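Local coordinates for protein endoglucanase EG-II (Hypocrea jecorina, PDB 3QR3) that hydrolyses internal beta-1,4-glucosidic bonds of cellulose as an endoglucanase, through a family 5 TIM-barrel catalytic domain, at residues V28-L32 with K33-G37; G264-Q267 with S268-Q271. One frame throughout, in Å; residues are numbered along the deposited sequence.

Two local contacts illustrate how the loops that follow the strands of a TIM barrel are shaped by short-range contacts. Contact 1 shapes the loop between strand 5-11 and helix 44-55, whereas contact 2 starts helix 267-281 just after strand 256-261; the two share no element, and their centres lie 31 Å apart. Both are partly buried, contact 1 with the larger share of buried residues. In contact 1 buried Pro30 and Leu32 pack against the partly exposed ring of Phe35, and a single turn hydrogen bond closes the backbone. Contact 2 relies instead on several main-chain bonds at a helix start, a cysteine tied by a disulfide, and glutamines on its exposed side.

Contact 1 of 2, residues V28-L32 with K33-G37; sequences VYPPL and KNFTG
Pro30 presses the CG corner of its ring onto one face of Phe35, and this CH-pi contact is the tight part of the loop. CG lies 3.6 Å from the centroid of the Phe35 ring, only 15° off the ring normal and displaced toward the CE1-CZ rim, while CB and CD of the proline spread to either side of it over the same face. The ring gets there because CG of Phe35 stands anti to its backbone N (chi1 -178°), which swings the phenyl group back over the preceding residues. Leu32 comes in from another quarter: its CD1 approaches the ring edge near the ring plane, and its CB lies 4.2 Å from CB of Phe35. Beyond the two segments, Tyr41 meets the phenyl ring and Lys85 makes a cation-pi contact with it, while Leu32 leans on Leu89 of helix 80-95. An alanine in place of Phe35 would probably leave the Pro30 ring without its aromatic cover and deprive Lys85 of its cation-pi partner. The other side is loose: Lys33 runs extended from the turn toward solvent, and Asn34 likewise points away from the proline. The backbone here is closed by Phe35 N bonding to Leu32 O at 3.0 Å, the donor above the carbonyl plane, which completes the type I beta turn from Leu32 to Phe35.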
# COMPACT_ATOMS: atom_id res chain seq x y z
N VAL A 28 11.78 -12.36 6.71
CA VAL A 28 11.77 -10.95 6.28
C VAL A 28 13.14 -10.59 5.70
O VAL A 28 14.15 -11.15 6.10
CB VAL A 28 11.42 -9.97 7.42
CG1 VAL A 28 10.00 -10.23 7.93
CG2 VAL A 28 12.45 -10.08 8.55
N TYR A 29 13.16 -9.67 4.74
CA TYR A 29 14.42 -9.18 4.17
C TYR A 29 14.23 -7.68 4.00
O TYR A 29 14.03 -7.19 2.89
CB TYR A 29 14.70 -9.87 2.82
CG TYR A 29 16.09 -9.60 2.22
CD1 TYR A 29 17.22 -9.57 3.03
CD2 TYR A 29 16.26 -9.42 0.86
CE1 TYR A 29 18.49 -9.34 2.49
CE2 TYR A 29 17.52 -9.19 0.31
CZ TYR A 29 18.63 -9.15 1.13
OH TYR A 29 19.89 -8.94 0.60
N PRO A 30 14.28 -6.95 5.13
CA PRO A 30 13.89 -5.53 5.12
C PRO A 30 14.86 -4.68 4.30
O PRO A 30 16.06 -4.95 4.29
CB PRO A 30 13.93 -5.15 6.61
CG PRO A 30 13.81 -6.49 7.35
CD PRO A 30 14.59 -7.43 6.48
N PRO A 31 14.32 -3.66 3.61
CA PRO A 31 15.13 -2.74 2.79
C PRO A 31 15.77 -1.63 3.64
O PRO A 31 15.61 -0.44 3.34
CB PRO A 31 14.10 -2.15 1.82
CG PRO A 31 12.80 -2.17 2.59
CD PRO A 31 12.89 -3.33 3.57
N LEU A 32 16.46 -2.02 4.70
CA LEU A 32 17.29 -1.11 5.48
C LEU A 32 18.72 -1.60 5.36
O LEU A 32 19.03 -2.73 5.77
CB LEU A 32 16.87 -1.10 6.95
CG LEU A 32 15.58 -0.38 7.28
CD1 LEU A 32 15.17 -0.68 8.71
CD2 LEU A 32 15.74 1.13 7.07
N LYS A 33 19.58 -0.77 4.79
CA LYS A 33 20.93 -1.20 4.43
C LYS A 33 21.66 -1.89 5.58
O LYS A 33 22.26 -2.95 5.39
CB LYS A 33 21.75 -0.03 3.89
CG LYS A 33 23.07 -0.46 3.27
CD LYS A 33 23.75 0.69 2.55
CE LYS A 33 25.07 0.25 1.91
NZ LYS A 33 25.72 1.39 1.20
N ASN A 34 21.62 -1.29 6.76
CA ASN A 34 22.35 -1.84 7.90
C ASN A 34 21.43 -2.52 8.91
O ASN A 34 21.61 -2.38 10.12
CB ASN A 34 23.20 -0.76 8.59
CG ASN A 34 24.39 -1.35 9.36
OD1 ASN A 34 24.99 -2.33 8.93
ND2 ASN A 34 24.72 -0.75 10.50
N PHE A 35 20.46 -3.26 8.40
CA PHE A 35 19.49 -3.98 9.25
C PHE A 35 20.13 -4.97 10.24
O PHE A 35 19.61 -5.18 11.33
CB PHE A 35 18.49 -4.74 8.37
CG PHE A 35 17.42 -5.47 9.15
CD1 PHE A 35 16.34 -4.78 9.67
CD2 PHE A 35 17.49 -6.84 9.34
CE1 PHE A 35 15.35 -5.44 10.38
CE2 PHE A 35 16.50 -7.51 10.05
CZ PHE A 35 15.43 -6.80 10.57
N THR A 36 21.24 -5.59 9.84
CA THR A 36 21.89 -6.57 10.71
C THR A 36 23.32 -6.21 11.11
O THR A 36 23.92 -6.92 11.92
CB THR A 36 21.97 -7.94 10.05
OG1 THR A 36 22.87 -7.88 8.94
CG2 THR A 36 20.60 -8.40 9.56
N GLY A 37 23.88 -5.15 10.54
CA GLY A 37 25.27 -4.84 10.80
C GLY A 37 26.18 -5.28 9.65
O GLY A 37 27.34 -4.88 9.59

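Contact 2 of 2, residues G264-Q267 with S268-Q271; sequences GNVQ and SCIQ
Val266 turns its CG2 branch toward the first turn of the helix, where it meets OG of Ser268 at 3.6 Å and SG of Cys269 at 3.9 Å. That hydroxyl is itself engaged elsewhere, with Glu232 and the backbone N of Cys233, so the methyl lies against an oxygen already held in place. Cys269 packs on the Gly264 side of the same turn, its CB 3.3 Å from Gly264 O; with SG anti to its own carbonyl carbon (chi1 -61°), the sulfur lies back beside the Gly264 backbone and closes the disulfide to Cys233. These side chains belong to a helix N-terminus with Val266 at the N-cap: its carbonyl oxygen takes an in-plane bond from Ile270 N at 3.0 Å and a weak one from Cys269 N, and Gln267 O receives Gln271 N in the next step. The N-cap side chain has no polar atom, and the inverse gamma turn centred on Asn265 leads the chain in. Ile270 faces back to this start, its CG1 3.6 Å from Val266 O. Gln267 crosses Ile270 at about a right angle, its chain bent at chi2 (60°) so that NE2 passes CG2 of the isoleucine at 4.2 Å. The same NE2 donates to a water at 3.1 Å; a weak bond to it from Gln271 NE2 is doubtful, that side chain being modelled in two conformers.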
# COMPACT_ATOMS: atom_id res chain seq x y z
N GLY A 264 5.73 -5.55 -16.32
CA GLY A 264 7.08 -5.83 -16.76
C GLY A 264 7.76 -4.59 -17.32
O GLY A 264 7.10 -3.61 -17.68
N ASN A 265 9.08 -4.62 -17.38
CA ASN A 265 9.82 -3.54 -18.01
C ASN A 265 9.94 -3.82 -19.51
O ASN A 265 11.02 -4.07 -20.02
CB ASN A 265 11.19 -3.38 -17.36
CG ASN A 265 11.08 -2.90 -15.93
OD1 ASN A 265 10.71 -1.75 -15.68
ND2 ASN A 265 11.39 -3.78 -14.98
N VAL A 266 8.79 -3.79 -20.19
CA VAL A 266 8.68 -4.17 -21.59
C VAL A 266 7.71 -3.22 -22.30
O VAL A 266 6.91 -2.53 -21.65
CB VAL A 266 8.14 -5.61 -21.73
CG1 VAL A 266 9.14 -6.61 -21.16
CG2 VAL A 266 6.79 -5.75 -21.04
N GLN A 267 7.78 -3.19 -23.63
CA GLN A 267 7.02 -2.22 -24.43
C GLN A 267 5.51 -2.25 -24.17
O GLN A 267 4.88 -1.19 -24.07
CB GLN A 267 7.29 -2.43 -25.92
CG GLN A 267 6.72 -1.32 -26.80
CD GLN A 267 7.30 0.04 -26.46
OE1 GLN A 267 8.50 0.18 -26.24
NE2 GLN A 267 6.44 1.06 -26.43
N SER A 268 4.92 -3.44 -24.08
CA SER A 268 3.47 -3.54 -23.84
C SER A 268 3.03 -2.79 -22.58
O SER A 268 1.98 -2.15 -22.56
CB SER A 268 3.02 -5.00 -23.76
OG SER A 268 3.60 -5.67 -22.64
N CYS A 269 3.85 -2.86 -21.53
CA CYS A 269 3.53 -2.19 -20.27
C CYS A 269 3.87 -0.71 -20.31
O CYS A 269 3.17 0.12 -19.71
CB CYS A 269 4.23 -2.86 -19.10
SG CYS A 269 3.76 -4.58 -18.89
N ILE A 270 4.95 -0.36 -21.00
CA ILE A 270 5.29 1.04 -21.20
C ILE A 270 4.12 1.75 -21.86
O ILE A 270 3.80 2.88 -21.52
CB ILE A 270 6.59 1.21 -22.01
CG1 ILE A 270 7.79 0.87 -21.13
CG2 ILE A 270 6.69 2.64 -22.55
CD1 ILE A 270 9.12 0.81 -21.86
N GLN A 271 3.46 1.07 -22.79
CA GLN A 271 2.28 1.66 -23.43
C GLN A 271 1.07 1.65 -22.50
O GLN A 271 0.47 2.70 -22.27
CB GLN A 271 1.95 0.98 -24.76
CG GLN A 271 0.64 1.50 -25.37
CD GLN A 271 0.41 1.03 -26.80
OE1 GLN A 271 -0.72 1.07 -27.30
NE2 GLN A 271 1.47 0.59 -27.46
O HOH W 1 3.95 0.06 -28.00